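Local coordinates for extrinsic protein in photosystem II (Chaetoceros gracilis, PDB 4K7B) that serves as an extrinsic subunit of photosystem II in a marine centric diatom, where it probably binds the membrane-embedded core and supports oxygen evolution, at residues A[73-76]-A[77-80]; A[84-87]-A[88-92]. All coordinates share one frame; numbering follows the deposited sequence.

Contact 1: residues A[73-76]-A[77-80]; sequences SGDK and AAVK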
# COMPACT_ATOMS: atom_id res chain seq x y z
N SER A 73 5.99 15.81 4.16
CA SER A 73 6.80 16.23 5.32
C SER A 73 8.23 15.65 5.30
O SER A 73 9.12 16.14 6.01
CB SER A 73 6.13 15.82 6.62
OG SER A 73 6.34 14.45 6.86
N GLY A 74 8.44 14.59 4.52
CA GLY A 74 9.74 13.93 4.47
C GLY A 74 10.04 13.06 5.68
O GLY A 74 11.14 12.53 5.81
N ASP A 75 9.06 12.93 6.58
CA ASP A 75 9.23 12.17 7.82
C ASP A 75 8.98 10.69 7.58
O ASP A 75 7.84 10.26 7.43
CB ASP A 75 8.25 12.70 8.88
CG ASP A 75 8.47 12.09 10.26
OD1 ASP A 75 9.12 11.03 10.39
OD2 ASP A 75 7.98 12.69 11.24
N LYS A 76 10.06 9.91 7.55
CA LYS A 76 9.98 8.48 7.27
C LYS A 76 9.10 7.73 8.27
O LYS A 76 8.31 6.85 7.90
CB LYS A 76 11.39 7.88 7.24
CG LYS A 76 11.48 6.48 6.65
CD LYS A 76 12.92 6.10 6.31
CE LYS A 76 13.57 5.30 7.42
NZ LYS A 76 14.86 4.68 6.97
N ALA A 77 9.24 8.07 9.55
CA ALA A 77 8.45 7.44 10.60
C ALA A 77 6.96 7.70 10.41
O ALA A 77 6.13 6.80 10.57
CB ALA A 77 8.90 7.92 11.97
N ALA A 78 6.62 8.94 10.07
CA ALA A 78 5.22 9.32 9.87
C ALA A 78 4.65 8.60 8.66
O ALA A 78 3.48 8.20 8.66
CB ALA A 78 5.11 10.83 9.69
N VAL A 79 5.46 8.45 7.61
CA VAL A 79 5.02 7.74 6.42
C VAL A 79 4.74 6.29 6.77
O VAL A 79 3.70 5.75 6.40
CB VAL A 79 6.05 7.80 5.27
CG1 VAL A 79 5.63 6.90 4.11
CG2 VAL A 79 6.20 9.22 4.77
N LYS A 80 5.65 5.67 7.51
CA LYS A 80 5.43 4.28 7.91
C LYS A 80 4.17 4.13 8.76
O LYS A 80 3.39 3.19 8.57
CB LYS A 80 6.63 3.69 8.63
CG LYS A 80 6.47 2.19 8.92
CD LYS A 80 7.72 1.60 9.56
CE LYS A 80 7.56 0.10 9.80
NZ LYS A 80 6.51 -0.20 10.82
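Asp75 and Val79 meet across the first turn of helix 76-89, where Val79 N donates to Asp75 O at 3.0 Å. One residue on, Lys80 N reaches Lys76 O at 2.9 Å, so two successive i to i+4 bonds establish the helix. Before it, Gly74 closes helix 54-73 with a positive phi and two bonds back into the last turn, a Schellman motif. Asp75 is then the N-cap of the next helix.

The Asp75 side chain carries the cap. With CG anti to its own nitrogen (chi1 -172°), the carboxylate swings over the start of the helix and OD1 takes two weak bonds. The one from Ala77 N, at 3.1 Å, is strongly bent at 120°. The other, from Ala78 N to the same OD1, is longer at 3.3 Å but much straighter at 162°. The methyl of Ala78 sits under the flat face of the carboxylate, CB 3.6 Å from Asp75 CG. Behind the cap, Ser73 OG accepts from Asp75 N at 3.1 Å, an ST turn that ties down the capping residue's own backbone. Val79 directs CG2 back to within 3.3 Å of Asp75 O, and its side chain also packs on Ala70 and Ile71 of helix 54-73 and on Phe32 and Ile35. The amine of Lys76 leads off to Ala28 O.

Chemically, one carboxylate oxygen serves two amides of the first turn, and its negative charge at the N-terminal end of the helix would probably interact favourably with the helix dipole.

Contact 2: residues A[84-87]-A[88-92]; sequences DAYM and AANEI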
# COMPACT_ATOMS: atom_id res chain seq x y z
N ASP A 84 1.06 1.84 7.49
CA ASP A 84 0.60 0.73 8.32
C ASP A 84 -0.86 0.94 8.73
O ASP A 84 -1.64 -0.01 8.75
CB ASP A 84 1.47 0.58 9.57
CG ASP A 84 2.87 0.10 9.26
OD1 ASP A 84 3.12 -0.39 8.13
OD2 ASP A 84 3.74 0.21 10.15
N ALA A 85 -1.24 2.17 9.06
CA ALA A 85 -2.62 2.44 9.45
C ALA A 85 -3.59 2.18 8.30
O ALA A 85 -4.67 1.60 8.50
CB ALA A 85 -2.78 3.88 9.95
N TYR A 86 -3.19 2.58 7.10
CA TYR A 86 -4.00 2.36 5.90
C TYR A 86 -4.17 0.87 5.64
O TYR A 86 -5.28 0.38 5.39
CB TYR A 86 -3.35 3.05 4.71
CG TYR A 86 -4.00 2.79 3.37
CD1 TYR A 86 -5.18 3.43 3.01
CD2 TYR A 86 -3.43 1.92 2.45
CE1 TYR A 86 -5.77 3.21 1.79
CE2 TYR A 86 -4.02 1.68 1.22
CZ TYR A 86 -5.19 2.34 0.89
OH TYR A 86 -5.79 2.13 -0.32
N MET A 87 -3.07 0.13 5.69
CA MET A 87 -3.18 -1.30 5.47
C MET A 87 -4.04 -2.00 6.51
O MET A 87 -4.88 -2.83 6.16
CB MET A 87 -1.82 -1.94 5.34
CG MET A 87 -1.22 -1.62 3.98
SD MET A 87 0.38 -2.35 3.71
CE MET A 87 0.02 -4.08 3.98
N ALA A 88 -3.84 -1.66 7.78
CA ALA A 88 -4.60 -2.32 8.85
C ALA A 88 -6.08 -2.00 8.73
O ALA A 88 -6.93 -2.89 8.87
CB ALA A 88 -4.07 -1.90 10.20
N ALA A 89 -6.40 -0.74 8.45
CA ALA A 89 -7.80 -0.32 8.40
C ALA A 89 -8.54 -0.93 7.22
O ALA A 89 -9.76 -1.08 7.24
CB ALA A 89 -7.90 1.20 8.35
N ASN A 90 -7.79 -1.29 6.18
CA ASN A 90 -8.41 -1.80 4.96
C ASN A 90 -8.21 -3.29 4.72
O ASN A 90 -8.54 -3.80 3.65
CB ASN A 90 -7.94 -0.96 3.78
CG ASN A 90 -8.51 0.43 3.84
OD1 ASN A 90 -9.70 0.62 3.60
ND2 ASN A 90 -7.69 1.40 4.23
N GLU A 91 -7.69 -3.97 5.74
CA GLU A 91 -7.47 -5.41 5.69
C GLU A 91 -6.58 -5.81 4.52
O GLU A 91 -6.78 -6.85 3.89
CB GLU A 91 -8.79 -6.19 5.65
CG GLU A 91 -9.60 -6.09 6.92
CD GLU A 91 -10.55 -7.26 7.09
OE1 GLU A 91 -11.11 -7.73 6.08
OE2 GLU A 91 -10.71 -7.74 8.24
N ILE A 92 -5.59 -4.96 4.23
CA ILE A 92 -4.58 -5.33 3.26
C ILE A 92 -3.46 -5.98 4.03
O ILE A 92 -2.86 -5.37 4.91
CB ILE A 92 -4.03 -4.11 2.50
CG1 ILE A 92 -5.16 -3.35 1.81
CG2 ILE A 92 -2.99 -4.56 1.49
CD1 ILE A 92 -4.72 -2.01 1.23
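Tyr86 and Asn90 meet through a side-chain to backbone bond at the end of helix 76-89. Asn90 ND2 donates to Tyr86 O at 2.9 Å, with the oxygen close to the amide plane, while Asn90 N adds a weak bond to the same carbonyl. Because chi1 of -69° sets Asn90 CG beside its own nitrogen, the amide folds back over the last turn. ND2 also lies 3.5 Å from Tyr86 CD1, with the ring and amide planes 52° apart.

Among the backbone bonds, Ala88 N to Asp84 O and Ala89 N to Ala85 O continue the helical pattern. A Schellman motif ends it, made by Ile92 N to Met87 O at 3.0 Å and a weak bond from Glu91 N to Ala88 O; Glu91, at a positive phi of 57°, is its C-prime residue. Separately, Asn90 N donates to Met87 O at 3.3 Å, from above the carbonyl plane.

Apolar contacts accompany the turn. Ile92 extends CD1 to 3.8 Å from Tyr86 CE2, and its CG2 branch stands 3.9 Å from Met87 CE, the two side chains crossing at about a right angle.

The buried Tyr86 packs against Gln63, Thr64 and Ile67 of helix 54-73 and Phe45 of helix 39-49, its hydroxyl bonded to Asn46. Asn90 bonds to Gln63 through ND2 and to Tyr50 through OD1, whereas Met87 touches Ala21 of helix 6-21, so this helix end joins three neighbouring helices.

Contact 1 starts helix 76-89 and contact 2 ends it; the two follow one another along the chain with centres about 17 Å apart, are separated by one short run of the helix, and are bridged by the salt bridge of Lys80 with Asp84. Their burial differs: the centre of contact 1 is about 15 Å from that of the chain, that of contact 2 about 8 Å, so the helix runs from a surface cap to a partly buried end. Both ends pack on helix 54-73, through Ala78 and Val79 in one and Tyr86 and Ala89 in the other. All four segments fall in the Psb31 family region, which belongs to the PsbQ-like clan; the chain is largely helical.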